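Local structure of aminoglycoside phosphotransferase (6FUC) at residues L190-I196 and G206-L210; L224-R230 and E260-L264; C125-E130 and R212-A216. The protein probably phosphorylates streptomycin at its 3'' hydroxyl with a nucleoside triphosphate such as ATP, giving Streptomyces rimosus a means of resisting the antibiotic. All blocks are in the same frame, centred on the assembly; numbering follows the deposited sequence. Where two conformers were deposited one is given.

Interaction 1 (L190-I196 and G206-L210); sequences LCLPNII and GFIDL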
ATOM      1  N   LEU A 190       3.178   0.065   1.501  1.00  7.77           N
ATOM      2  CA  LEU A 190       4.069   1.269   1.383  1.00  8.23           C
ATOM      3  C   LEU A 190       5.101   1.042   0.280  1.00  8.43           C
ATOM      4  O   LEU A 190       6.309   1.216   0.489  1.00 10.55           O
ATOM      5  CB  LEU A 190       4.656   1.659   2.698  1.00  8.96           C
ATOM      6  CG  LEU A 190       5.271   3.085   2.720  1.00  9.98           C
ATOM      7  CD1 LEU A 190       4.175   4.152   2.579  1.00 11.11           C
ATOM      8  CD2 LEU A 190       6.062   3.294   3.991  1.00 12.35           C
ATOM      9  N   CYS A 191       4.627   0.695  -0.919  1.00  9.62           N
ATOM     10  CA  CYS A 191       5.465   0.734  -2.096  1.00  9.61           C
ATOM     11  C   CYS A 191       5.522   2.155  -2.614  1.00 10.23           C
ATOM     12  O   CYS A 191       4.587   2.964  -2.414  1.00  9.58           O
ATOM     13  CB  CYS A 191       4.910  -0.195  -3.130  1.00 11.57           C
ATOM     14  SG  CYS A 191       3.237  -0.027  -3.550  0.80 13.36           S
ATOM     15  N   LEU A 192       6.547   2.483  -3.407  1.00 10.89           N
ATOM     16  CA  LEU A 192       6.695   3.850  -3.940  1.00 11.49           C
ATOM     17  C   LEU A 192       5.491   4.442  -4.663  1.00 10.03           C
ATOM     18  O   LEU A 192       5.253   5.631  -4.518  1.00 10.51           O
ATOM     19  CB  LEU A 192       7.912   3.958  -4.867  1.00 14.49           C
ATOM     20  CG  LEU A 192       9.276   3.882  -4.233  1.00 18.14           C
ATOM     21  CD1 LEU A 192      10.320   4.097  -5.310  1.00 23.98           C
ATOM     22  CD2 LEU A 192       9.462   4.901  -3.111  1.00 19.00           C
ATOM     23  N   PRO A 193       4.703   3.650  -5.418  1.00 10.06           N
ATOM     24  CA  PRO A 193       3.566   4.243  -6.087  1.00 10.32           C
ATOM     25  C   PRO A 193       2.588   4.911  -5.139  1.00  9.31           C
ATOM     26  O   PRO A 193       1.790   5.748  -5.580  1.00 10.24           O
ATOM     27  CB  PRO A 193       2.890   3.051  -6.808  1.00 12.06           C
ATOM     28  CG  PRO A 193       4.075   2.158  -7.127  1.00 13.01           C
ATOM     29  CD  PRO A 193       4.929   2.260  -5.899  1.00 11.59           C
ATOM     30  N   ASN A 194       2.572   4.482  -3.886  1.00  8.11           N
ATOM     31  CA  ASN A 194       1.560   4.937  -2.922  1.00  8.22           C
ATOM     32  C   ASN A 194       1.986   6.141  -2.117  1.00  7.95           C
ATOM     33  O   ASN A 194       1.252   6.580  -1.208  1.00  8.30           O
ATOM     34  CB  ASN A 194       1.055   3.775  -2.096  1.00  7.90           C
ATOM     35  CG  ASN A 194       0.349   2.767  -2.926  1.00  7.73           C
ATOM     36  OD1 ASN A 194      -0.224   3.105  -3.979  1.00  9.39           O
ATOM     37  ND2 ASN A 194       0.272   1.529  -2.456  1.00  9.05           N
ATOM     38  N   ILE A 195       3.139   6.705  -2.448  1.00  7.77           N
ATOM     39  CA  ILE A 195       3.656   7.935  -1.797  1.00  7.86           C
ATOM     40  C   ILE A 195       3.666   8.991  -2.908  1.00  8.23           C
ATOM     41  O   ILE A 195       4.351   8.835  -3.897  1.00 10.01           O
ATOM     42  CB  ILE A 195       5.059   7.724  -1.222  1.00  8.89           C
ATOM     43  CG1 ILE A 195       5.087   6.531  -0.253  1.00  9.60           C
ATOM     44  CG2 ILE A 195       5.536   9.003  -0.617  1.00 11.35           C
ATOM     45  CD1 ILE A 195       6.448   6.177   0.179  1.00 12.88           C
ATOM     46  N   ILE A 196       2.898  10.058  -2.715  1.00  7.89           N
ATOM     47  CA  ILE A 196       2.805  11.129  -3.712  1.00  7.94           C
ATOM     48  C   ILE A 196       3.729  12.250  -3.252  1.00  8.08           C
ATOM     49  O   ILE A 196       3.646  12.692  -2.093  1.00  9.03           O
ATOM     50  CB  ILE A 196       1.387  11.632  -3.879  1.00  7.99           C
ATOM     51  CG1 ILE A 196       0.424  10.478  -4.178  1.00  8.61           C
ATOM     52  CG2 ILE A 196       1.343  12.667  -5.011  1.00  9.77           C
ATOM     53  CD1 ILE A 196       0.754   9.581  -5.355  1.00 10.61           C
ATOM     54  N   GLY A 206       1.247  13.367   0.042  1.00  8.32           N
ATOM     55  CA  GLY A 206       0.303  12.530   0.787  1.00  8.40           C
ATOM     56  C   GLY A 206       0.489  11.099   0.409  1.00  7.28           C
ATOM     57  O   GLY A 206       1.283  10.759  -0.463  1.00 10.03           O
ATOM     58  N   PHE A 207      -0.266  10.252   1.092  1.00  7.27           N
ATOM     59  CA  PHE A 207      -0.299   8.816   0.838  1.00  7.75           C
ATOM     60  C   PHE A 207      -1.614   8.445   0.140  1.00  7.81           C
ATOM     61  O   PHE A 207      -2.628   9.086   0.411  1.00  9.26           O
ATOM     62  CB  PHE A 207      -0.218   8.059   2.151  1.00  8.14           C
ATOM     63  CG  PHE A 207       1.039   8.320   2.931  1.00  8.52           C
ATOM     64  CD1 PHE A 207       2.222   7.740   2.577  1.00  9.40           C
ATOM     65  CD2 PHE A 207       1.046   9.195   4.002  1.00 10.59           C
ATOM     66  CE1 PHE A 207       3.397   7.980   3.286  1.00 10.37           C
ATOM     67  CE2 PHE A 207       2.230   9.445   4.718  1.00 12.15           C
ATOM     68  CZ  PHE A 207       3.374   8.796   4.347  1.00 10.86           C
ATOM     69  N   ILE A 208      -1.573   7.421  -0.706  1.00  7.14           N
ATOM     70  CA  ILE A 208      -2.761   6.905  -1.342  1.00  7.38           C
ATOM     71  C   ILE A 208      -2.854   5.383  -1.144  1.00  6.66           C
ATOM     72  O   ILE A 208      -1.925   4.779  -0.606  1.00  7.58           O
ATOM     73  CB  ILE A 208      -2.820   7.283  -2.835  1.00  8.23           C
ATOM     74  CG1 ILE A 208      -1.666   6.641  -3.626  1.00  8.69           C
ATOM     75  CG2 ILE A 208      -2.884   8.781  -3.029  1.00  9.17           C
ATOM     76  CD1 ILE A 208      -1.894   6.604  -5.119  1.00 10.80           C
ATOM     77  N   ASP A 209      -3.952   4.804  -1.579  1.00  7.32           N
ATOM     78  CA  ASP A 209      -4.129   3.345  -1.594  1.00  8.17           C
ATOM     79  C   ASP A 209      -3.958   2.752  -0.189  1.00  7.32           C
ATOM     80  O   ASP A 209      -3.128   1.891   0.100  1.00  7.94           O
ATOM     81  CB  ASP A 209      -3.306   2.677  -2.679  1.00 10.29           C
ATOM     82  CG  ASP A 209      -3.888   3.036  -4.088  1.00 14.50           C
ATOM     83  OD1 ASP A 209      -5.022   3.530  -4.218  1.00 18.33           O
ATOM     84  OD2 ASP A 209      -3.162   2.860  -5.081  1.00 17.40           O
ATOM     85  N   LEU A 210      -4.870   3.245   0.685  1.00  7.07           N
ATOM     86  CA  LEU A 210      -4.848   3.008   2.130  1.00  7.09           C
ATOM     87  C   LEU A 210      -5.661   1.849   2.603  1.00  6.60           C
ATOM     88  O   LEU A 210      -5.937   1.711   3.792  1.00  6.92           O
ATOM     89  CB  LEU A 210      -5.277   4.310   2.819  1.00  7.98           C
ATOM     90  CG  LEU A 210      -4.356   5.486   2.648  1.00 10.29           C
ATOM     91  CD1 LEU A 210      -5.034   6.800   2.885  1.00 14.53           C
ATOM     92  CD2 LEU A 210      -3.167   5.357   3.552  1.00 11.38           C
TER

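Interaction 2 (L224-R230 and E260-L264); sequences LLFATAR and ERFYL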
ATOM      1  N   LEU A 224       8.702  -2.886   2.000  1.00  8.38           N
ATOM      2  CA  LEU A 224       8.192  -2.562   0.644  1.00  8.69           C
ATOM      3  C   LEU A 224       8.762  -1.262   0.133  1.00  9.14           C
ATOM      4  O   LEU A 224       9.088  -1.142  -1.040  1.00 10.08           O
ATOM      5  CB  LEU A 224       6.670  -2.500   0.654  1.00  9.12           C
ATOM      6  CG  LEU A 224       5.906  -3.729   1.122  1.00 11.55           C
ATOM      7  CD1 LEU A 224       4.448  -3.544   0.927  1.00 11.06           C
ATOM      8  CD2 LEU A 224       6.469  -5.042   0.778  1.00 16.84           C
ATOM      9  N   LEU A 225       8.903  -0.293   1.014  1.00  8.43           N
ATOM     10  CA  LEU A 225       9.480   0.985   0.637  1.00 10.10           C
ATOM     11  C   LEU A 225      10.935   0.772   0.173  1.00 10.38           C
ATOM     12  O   LEU A 225      11.334   1.262  -0.884  1.00 11.24           O
ATOM     13  CB  LEU A 225       9.402   1.930   1.777  1.00 10.04           C
ATOM     14  CG  LEU A 225      10.094   3.269   1.519  1.00 14.20           C
ATOM     15  CD1 LEU A 225       9.631   4.050   0.317  1.00 14.26           C
ATOM     16  CD2 LEU A 225       9.962   4.107   2.752  1.00 18.59           C
ATOM     17  N   PHE A 226      11.711   0.041   0.957  1.00  9.99           N
ATOM     18  CA  PHE A 226      13.097  -0.147   0.608  1.00 10.81           C
ATOM     19  C   PHE A 226      13.234  -0.955  -0.665  1.00 11.58           C
ATOM     20  O   PHE A 226      14.104  -0.604  -1.511  1.00 12.43           O
ATOM     21  CB  PHE A 226      13.858  -0.836   1.724  1.00 10.93           C
ATOM     22  CG  PHE A 226      14.017  -0.044   2.975  1.00 11.52           C
ATOM     23  CD1 PHE A 226      13.815   1.297   2.999  1.00 12.89           C
ATOM     24  CD2 PHE A 226      14.482  -0.659   4.143  1.00 13.80           C
ATOM     25  CE1 PHE A 226      14.012   2.038   4.144  1.00 15.09           C
ATOM     26  CE2 PHE A 226      14.670   0.053   5.286  1.00 15.62           C
ATOM     27  CZ  PHE A 226      14.452   1.429   5.318  1.00 16.52           C
ATOM     28  N   ALA A 227      12.468  -2.024  -0.830  1.00 10.99           N
ATOM     29  CA  ALA A 227      12.635  -2.861  -2.043  1.00 11.43           C
ATOM     30  C   ALA A 227      12.243  -2.082  -3.275  1.00 11.86           C
ATOM     31  O   ALA A 227      12.907  -2.169  -4.293  1.00 13.67           O
ATOM     32  CB  ALA A 227      11.771  -4.098  -1.880  1.00 12.31           C
ATOM     33  N   THR A 228      11.158  -1.311  -3.208  1.00 11.23           N
ATOM     34  CA  THR A 228      10.754  -0.561  -4.397  1.00 11.26           C
ATOM     35  C   THR A 228      11.695   0.595  -4.684  1.00 12.72           C
ATOM     36  O   THR A 228      12.003   0.895  -5.829  1.00 14.30           O
ATOM     37  CB  THR A 228       9.286  -0.186  -4.372  1.00 12.28           C
ATOM     38  OG1 THR A 228       8.963   0.641  -3.221  1.00 11.09           O
ATOM     39  CG2 THR A 228       8.411  -1.393  -4.394  1.00 13.10           C
ATOM     40  N   ALA A 229      12.257   1.206  -3.670  1.00 11.81           N
ATOM     41  CA  ALA A 229      13.268   2.230  -3.936  1.00 12.17           C
ATOM     42  C   ALA A 229      14.561   1.661  -4.511  1.00 14.08           C
ATOM     43  O   ALA A 229      15.192   2.368  -5.284  1.00 14.15           O
ATOM     44  CB  ALA A 229      13.638   2.914  -2.650  1.00 12.60           C
ATOM     45  N   ARG A 230      14.918   0.438  -4.173  1.00 14.53           N
ATOM     46  CA  ARG A 230      16.110  -0.172  -4.758  1.00 16.80           C
ATOM     47  C   ARG A 230      16.009  -0.241  -6.265  1.00 15.77           C
ATOM     48  O   ARG A 230      17.014  -0.127  -6.950  1.00 15.66           O
ATOM     49  CB  ARG A 230      16.376  -1.580  -4.175  1.00 18.98           C
ATOM     50  CG  ARG A 230      16.998  -1.604  -2.781  1.00 25.32           C
ATOM     51  CD  ARG A 230      17.467  -2.946  -2.191  0.50 27.34           C
ATOM     52  NE  ARG A 230      16.449  -3.971  -1.940  0.50 26.25           N
ATOM     53  CZ  ARG A 230      15.769  -4.124  -0.789  0.50 23.45           C
ATOM     54  NH1 ARG A 230      15.945  -3.267   0.221  0.50 26.25           N
ATOM     55  NH2 ARG A 230      14.884  -5.117  -0.642  0.50 17.67           N
ATOM     56  N   GLU A 260      12.979  -7.578   8.086  1.00 11.19           N
ATOM     57  CA  GLU A 260      12.645  -6.904   6.848  1.00 11.89           C
ATOM     58  C   GLU A 260      12.327  -7.917   5.729  1.00 10.89           C
ATOM     59  O   GLU A 260      11.349  -7.804   5.006  1.00 12.02           O
ATOM     60  CB  GLU A 260      13.758  -5.978   6.460  1.00 12.79           C
ATOM     61  CG  GLU A 260      13.517  -5.190   5.175  1.00 13.57           C
ATOM     62  CD  GLU A 260      14.724  -4.457   4.651  1.00 17.30           C
ATOM     63  OE1 GLU A 260      15.720  -4.259   5.382  1.00 22.96           O
ATOM     64  OE2 GLU A 260      14.743  -4.054   3.476  1.00 17.64           O
ATOM     65  N   ARG A 261      13.247  -8.881   5.589  1.00 11.14           N
ATOM     66  CA  ARG A 261      13.104  -9.868   4.522  1.00 11.50           C
ATOM     67  C   ARG A 261      11.848 -10.723   4.690  1.00 10.30           C
ATOM     68  O   ARG A 261      11.240 -11.137   3.717  1.00 10.91           O
ATOM     69  CB  ARG A 261      14.400 -10.706   4.440  1.00 15.98           C
ATOM     70  CG  ARG A 261      15.491 -10.157   3.545  1.00 24.19           C
ATOM     71  CD  ARG A 261      16.669 -11.144   3.455  0.50 26.48           C
ATOM     72  NE  ARG A 261      16.189 -12.461   3.020  0.50 34.63           N
ATOM     73  CZ  ARG A 261      16.092 -13.545   3.789  0.50 43.68           C
ATOM     74  NH1 ARG A 261      16.464 -13.499   5.066  0.50 45.78           N
ATOM     75  NH2 ARG A 261      15.628 -14.682   3.269  0.50 35.15           N
ATOM     76  N   PHE A 262      11.504 -11.045   5.955  1.00 10.02           N
ATOM     77  CA  PHE A 262      10.302 -11.811   6.210  1.00  9.55           C
ATOM     78  C   PHE A 262       9.106 -11.060   5.587  1.00  8.87           C
ATOM     79  O   PHE A 262       8.274 -11.673   4.922  1.00  8.96           O
ATOM     80  CB  PHE A 262      10.126 -11.989   7.716  1.00  9.56           C
ATOM     81  CG  PHE A 262       8.874 -12.678   8.142  1.00  8.92           C
ATOM     82  CD1 PHE A 262       8.773 -14.043   8.224  1.00  8.68           C
ATOM     83  CD2 PHE A 262       7.738 -11.939   8.402  1.00  9.08           C
ATOM     84  CE1 PHE A 262       7.578 -14.661   8.599  1.00  9.62           C
ATOM     85  CE2 PHE A 262       6.546 -12.549   8.763  1.00 10.11           C
ATOM     86  CZ  PHE A 262       6.489 -13.905   8.885  1.00 10.24           C
ATOM     87  N   TYR A 263       8.970  -9.764   5.887  1.00  8.91           N
ATOM     88  CA  TYR A 263       7.826  -9.024   5.322  1.00  8.60           C
ATOM     89  C   TYR A 263       7.912  -8.845   3.818  1.00  8.44           C
ATOM     90  O   TYR A 263       6.877  -8.883   3.141  1.00  9.59           O
ATOM     91  CB  TYR A 263       7.651  -7.673   6.069  1.00  9.14           C
ATOM     92  CG  TYR A 263       7.075  -7.894   7.427  1.00  8.28           C
ATOM     93  CD1 TYR A 263       5.718  -8.192   7.581  1.00  8.78           C
ATOM     94  CD2 TYR A 263       7.857  -7.889   8.578  1.00  7.98           C
ATOM     95  CE1 TYR A 263       5.179  -8.488   8.822  1.00  8.92           C
ATOM     96  CE2 TYR A 263       7.313  -8.159   9.826  1.00  8.11           C
ATOM     97  CZ  TYR A 263       6.000  -8.484   9.963  1.00  7.83           C
ATOM     98  OH  TYR A 263       5.410  -8.789  11.145  1.00  8.66           O
ATOM     99  N   LEU A 264       9.114  -8.648   3.285  1.00  9.05           N
ATOM    100  CA  LEU A 264       9.280  -8.586   1.837  1.00  9.61           C
ATOM    101  C   LEU A 264       8.743  -9.832   1.165  1.00  9.46           C
ATOM    102  O   LEU A 264       8.110  -9.762   0.143  1.00 10.77           O
ATOM    103  CB  LEU A 264      10.746  -8.379   1.479  1.00 10.73           C
ATOM    104  CG  LEU A 264      10.980  -8.168  -0.015  1.00 14.07           C
ATOM    105  CD1 LEU A 264      10.286  -6.888  -0.551  1.00 16.68           C
ATOM    106  CD2 LEU A 264      12.463  -8.142  -0.272  1.00 18.13           C
TER
HETATM  107  O   HOH W   1      13.084  -4.981   1.577  1.00 14.84           O

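Interaction 3 (C125-E130 and R212-A216); sequences CPFTRE and RLGRA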
ATOM      1  N   CYS A 125      -5.893   3.002  17.076  1.00 10.04           N
ATOM      2  CA  CYS A 125      -6.279   2.797  15.677  1.00  8.96           C
ATOM      3  C   CYS A 125      -7.412   1.816  15.623  1.00  8.07           C
ATOM      4  O   CYS A 125      -7.317   0.754  16.176  1.00 10.03           O
ATOM      5  CB  CYS A 125      -5.082   2.257  14.889  1.00 10.62           C
ATOM      6  SG  CYS A 125      -5.373   2.160  13.131  1.00  8.50           S
ATOM      7  N   PRO A 126      -8.482   2.104  14.867  1.00  7.94           N
ATOM      8  CA  PRO A 126      -9.552   1.128  14.707  1.00  8.62           C
ATOM      9  C   PRO A 126      -9.173  -0.095  13.885  1.00  7.67           C
ATOM     10  O   PRO A 126      -9.902  -1.097  13.882  1.00  9.63           O
ATOM     11  CB  PRO A 126     -10.632   1.925  13.853  1.00 10.14           C
ATOM     12  CG  PRO A 126     -10.346   3.302  14.166  1.00 10.33           C
ATOM     13  CD  PRO A 126      -8.881   3.434  14.300  1.00  8.59           C
ATOM     14  N   PHE A 127      -8.074   0.009  13.163  1.00  7.16           N
ATOM     15  CA  PHE A 127      -7.763  -0.946  12.076  1.00  7.08           C
ATOM     16  C   PHE A 127      -6.487  -1.711  12.395  1.00  7.13           C
ATOM     17  O   PHE A 127      -5.544  -1.182  13.003  1.00  7.21           O
ATOM     18  CB  PHE A 127      -7.543  -0.160  10.787  1.00  7.89           C
ATOM     19  CG  PHE A 127      -8.679   0.772  10.485  1.00  7.55           C
ATOM     20  CD1 PHE A 127      -9.880   0.301  10.108  1.00  7.72           C
ATOM     21  CD2 PHE A 127      -8.517   2.127  10.632  1.00  7.59           C
ATOM     22  CE1 PHE A 127     -10.951   1.148   9.846  1.00  9.19           C
ATOM     23  CE2 PHE A 127      -9.566   2.991  10.382  1.00  8.53           C
ATOM     24  CZ  PHE A 127     -10.799   2.511  10.007  1.00  8.65           C
ATOM     25  N   THR A 128      -6.468  -2.951  11.906  1.00  7.59           N
ATOM     26  CA  THR A 128      -5.308  -3.811  12.034  1.00  7.29           C
ATOM     27  C   THR A 128      -4.931  -4.438  10.695  1.00  7.54           C
ATOM     28  O   THR A 128      -5.790  -4.748   9.881  1.00  8.72           O
ATOM     29  CB  THR A 128      -5.539  -4.896  13.070  1.00  9.57           C
ATOM     30  OG1 THR A 128      -6.531  -5.827  12.597  1.00 10.71           O
ATOM     31  CG2 THR A 128      -5.844  -4.346  14.421  1.00 10.69           C
ATOM     32  N   ARG A 129      -3.639  -4.677  10.526  1.00  7.33           N
ATOM     33  CA  ARG A 129      -3.146  -5.574   9.445  1.00  8.05           C
ATOM     34  C   ARG A 129      -2.009  -6.396  10.052  1.00  6.89           C
ATOM     35  O   ARG A 129      -0.913  -6.504   9.535  1.00  7.26           O
ATOM     36  CB  ARG A 129      -2.711  -4.828   8.177  1.00  9.14           C
ATOM     37  CG  ARG A 129      -1.628  -3.814   8.340  1.00  9.28           C
ATOM     38  CD  ARG A 129      -0.651  -3.855   7.199  1.00  9.13           C
ATOM     39  NE  ARG A 129       0.073  -5.149   7.240  1.00  8.84           N
ATOM     40  CZ  ARG A 129       0.893  -5.600   6.296  1.00  8.82           C
ATOM     41  NH1 ARG A 129       1.108  -4.981   5.142  1.00 10.70           N
ATOM     42  NH2 ARG A 129       1.605  -6.684   6.569  1.00 10.11           N
ATOM     43  N   GLU A 130      -2.296  -6.986  11.217  1.00  7.51           N
ATOM     44  CA  GLU A 130      -1.319  -7.675  11.994  1.00  8.35           C
ATOM     45  C   GLU A 130      -0.991  -9.028  11.359  1.00  8.14           C
ATOM     46  O   GLU A 130      -1.701  -9.520  10.468  1.00  8.61           O
ATOM     47  CB  GLU A 130      -1.736  -7.782  13.470  1.00  8.92           C
ATOM     48  CG  GLU A 130      -1.667  -6.458  14.196  1.00  9.69           C
ATOM     49  CD  GLU A 130      -2.503  -6.364  15.409  1.00 11.29           C
ATOM     50  OE1 GLU A 130      -3.525  -7.152  15.537  1.00 13.78           O
ATOM     51  OE2 GLU A 130      -2.221  -5.493  16.267  1.00 13.85           O
ATOM     52  N   ARG A 212      -5.123  -1.206   3.282  1.00  6.71           N
ATOM     53  CA  ARG A 212      -4.519  -2.092   4.279  1.00  7.07           C
ATOM     54  C   ARG A 212      -4.033  -1.352   5.505  1.00  6.84           C
ATOM     55  O   ARG A 212      -3.325  -1.964   6.318  1.00  9.23           O
ATOM     56  CB  ARG A 212      -3.426  -2.952   3.643  1.00  7.85           C
ATOM     57  CG  ARG A 212      -3.980  -3.970   2.709  1.00  9.66           C
ATOM     58  CD  ARG A 212      -2.857  -4.826   2.102  1.00 11.42           C
ATOM     59  NE  ARG A 212      -3.416  -5.930   1.365  1.00 12.72           N
ATOM     60  CZ  ARG A 212      -2.734  -7.044   1.105  1.00 13.16           C
ATOM     61  NH1 ARG A 212      -1.484  -7.159   1.450  1.00 13.37           N
ATOM     62  NH2 ARG A 212      -3.339  -8.038   0.469  1.00 16.22           N
ATOM     63  N   LEU A 213      -4.362  -0.102   5.678  1.00  6.52           N
ATOM     64  CA  LEU A 213      -3.885   0.680   6.832  1.00  6.60           C
ATOM     65  C   LEU A 213      -4.243  -0.060   8.125  1.00  6.30           C
ATOM     66  O   LEU A 213      -5.345  -0.597   8.286  1.00  6.92           O
ATOM     67  CB  LEU A 213      -4.545   2.037   6.778  1.00  8.09           C
ATOM     68  CG  LEU A 213      -4.240   2.972   7.928  1.00  8.92           C
ATOM     69  CD1 LEU A 213      -3.872   4.385   7.529  0.50 10.60           C
ATOM     70  CD2 LEU A 213      -5.099   2.862   9.043  0.50  7.13           C
ATOM     71  N   GLY A 214      -3.313  -0.047   9.084  1.00  6.30           N
ATOM     72  CA  GLY A 214      -3.630  -0.596  10.393  1.00  6.82           C
ATOM     73  C   GLY A 214      -2.409  -0.966  11.147  1.00  6.14           C
ATOM     74  O   GLY A 214      -1.279  -0.940  10.617  1.00  7.06           O
ATOM     75  N   ARG A 215      -2.600  -1.404  12.400  1.00  6.03           N
ATOM     76  CA  ARG A 215      -1.504  -1.867  13.220  1.00  6.50           C
ATOM     77  C   ARG A 215      -0.731  -2.973  12.523  1.00  6.64           C
ATOM     78  O   ARG A 215      -1.320  -3.937  12.015  1.00  7.01           O
ATOM     79  CB  ARG A 215      -2.042  -2.481  14.519  1.00  8.46           C
ATOM     80  CG  ARG A 215      -2.527  -1.464  15.523  1.00  9.68           C
ATOM     81  CD  ARG A 215      -2.679  -2.051  16.904  1.00 11.10           C
ATOM     82  NE  ARG A 215      -3.748  -3.011  17.069  1.00 13.03           N
ATOM     83  CZ  ARG A 215      -4.997  -2.669  17.382  1.00 15.82           C
ATOM     84  NH1 ARG A 215      -5.310  -1.384  17.461  1.00 15.47           N
ATOM     85  NH2 ARG A 215      -5.918  -3.580  17.595  1.00 20.12           N
ATOM     86  N   ALA A 216       0.609  -2.910  12.633  1.00  6.82           N
ATOM     87  CA  ALA A 216       1.494  -3.947  12.215  1.00  7.02           C
ATOM     88  C   ALA A 216       2.913  -3.577  12.653  1.00  6.58           C
ATOM     89  O   ALA A 216       3.174  -2.474  13.129  1.00  7.46           O
ATOM     90  CB  ALA A 216       1.447  -4.182  10.703  1.00  7.22           C
TER
HETATM   91  O   HOH W   2      -8.374  -1.756  17.545  1.00 36.16           O
HETATM   92  O   HOH W   3      -5.773  -3.701   7.388  1.00 14.77           O
HETATM   93  O   HOH W   4      -5.009  -6.317  17.632  1.00 20.60           O

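Interaction 1 (L190-I196 and G206-L210)
Ile208 fits against the backbone of Pro193 and Asn194 where the beta hairpin of strands 195-197 and 204-207 opens out, in the C-terminal lobe of a protein-kinase-like fold. Its CG1 lies between the backbone N and the carbonyl carbon (chi1 64°), which brings that atom to 3.7 Å from Asn194 CA and lets CD1 reach Pro193 O. CG2, the other branch, meets Ile196 CG1 at 3.9 Å, the two side chains crossing at about a right angle. Beside them Ile196 CB lies 3.5 Å from Gly206 O, and Ile196 CD1 packs against the end of Ile208. The neighbouring pair, Ile195 and Phe207, points to the other face, where the phenyl CE1 has Leu190 CD1 at 4.0 Å and Ile195 CG1 at 4.2 Å; helix 100-117 packs on the same cluster. Three backbone bonds hold the hairpin's end, one of them from Ile208 N to Asn194 O at 3.0 Å. The loop that precedes strand 195-197 has the catalytic-loop sequence of the family, and in relatives the counterparts of Asn194 and Asp209 bind the metal ions of the nucleotide. Here Asn194 ND2 is held by Asp189 O, while Asn194 OD1 stands 3.1 Å from Asp209 OD2, two acceptors without a bond, their amide and carboxylate planes 86° apart.

Interaction 2 (L224-R230 and E260-L264)
Leu264 presses on Ala227, and Glu260 reaches Phe226 and Arg230, where helix 257-266 crosses helix 219-233. The two short helical segments cross at -78° with their axes 10.2 Å apart, a steep crossing in the helical C-terminal lobe that concentrates the contact on a few side chains. Leu264 has CG anti to its own N (chi1 -174°), which sends CD1 against Ala227 CB at 3.4 Å, tighter than usual van der Waals contact, with Leu224 CD2 farther off. Its other methyl, CD2, lies at the edge of the Arg230 guanidinium. Glu260, extended, brings OE2 to the edge of the Phe226 ring, 3.5 Å from Phe226 CD2, with carboxylate and ring turned 72° apart. Arg230, modelled in two conformers, comes from the opposite direction in the one described: NH1 makes a long salt bridge of 3.6 Å to Glu260 OE2, and a water spans from Arg230 NH2 to the same oxygen. Each charge has a further partner, Glu244 for Arg230 and Arg257 for Glu260. In this conformer both charged groups are probably stabilised by several partners, and the direct attraction between the helices is likely to be modest, beside a small apolar contact that is tight at one methyl pair.

Interaction 3 (C125-E130 and R212-A216)
Phe127, Thr128 and Arg129 lie along strand 214-216, which in this kinase-like fold also pairs with strand 184-186; the loop between helices 100-117 and 131-143 thus adds a single bridge, Thr128 with Arg215, to a two-stranded sheet. The tight part is backbone on backbone. Arg215 N gives a hydrogen bond to Phe127 O at 3.0 Å, and Arg215 O receives Arg129 N at 2.9 Å, so one residue is gripped by the loop on both of its peptide groups. Just before Arg215, Gly214 has no side chain to hold the chains apart, and its CA comes within 4.0 Å of the CA of Thr128, the residue between the two bonded loop positions. Arg129 is buried: its first torsion, with CG between backbone N and carbonyl carbon (chi1 59°), puts CG 3.2 Å from Arg212 O, and bends farther out carry NE past Ala216 CB. Its NH1 is hydrogen-bonded to Gly188 O. On the other flank Phe127 CD2 meets Leu213 CD2 at 3.8 Å, beside Cys125 SG.

The looser side belongs to the Arg215 guanidinium, which is part of a hydrated network. Thr128 CG2 lies over one face of it, offset toward the rim and 3.1 Å above the plane, and two waters join its edge, one linking Arg215 NH2 to Cys125 O and the other linking the same nitrogen to Glu130 OE1. NH1 is also bonded to Pro122 O. Glu130, at the N-cap position of helix 131-143, supplies the charge. With CG anti to the carbonyl carbon (chi1 -71°), its extended chain reaches back to the arginine in a salt bridge. There OE2 lies 3.0 Å from Arg215 NE, close to the guanidinium plane, whereas NE approaches that oxygen from 45° above the carboxylate plane.

In the fold
Interaction 1 is the most buried of the three, nearest the centre of the chain, and joins a hairpin mainly through strand bonds and aliphatic packing; interactions 2 and 3 lie farther out, are partly buried, and add salt bridges and ordered water. Backbone pairing is shared by interactions 1 and 3, with an arginine side chain adding much of the latter, whereas interaction 2 rests on side chains. Interactions 1 and 2 touch: Thr228 OG1 is within 3.0 Å of Leu192 N, probably a hydrogen bond, and Leu225 packs on Leu192, tying the probable catalytic loop to helix 219-233. Interaction 1 is nested in the loop closed by interaction 3, and strand 214-216 runs on towards that same helix.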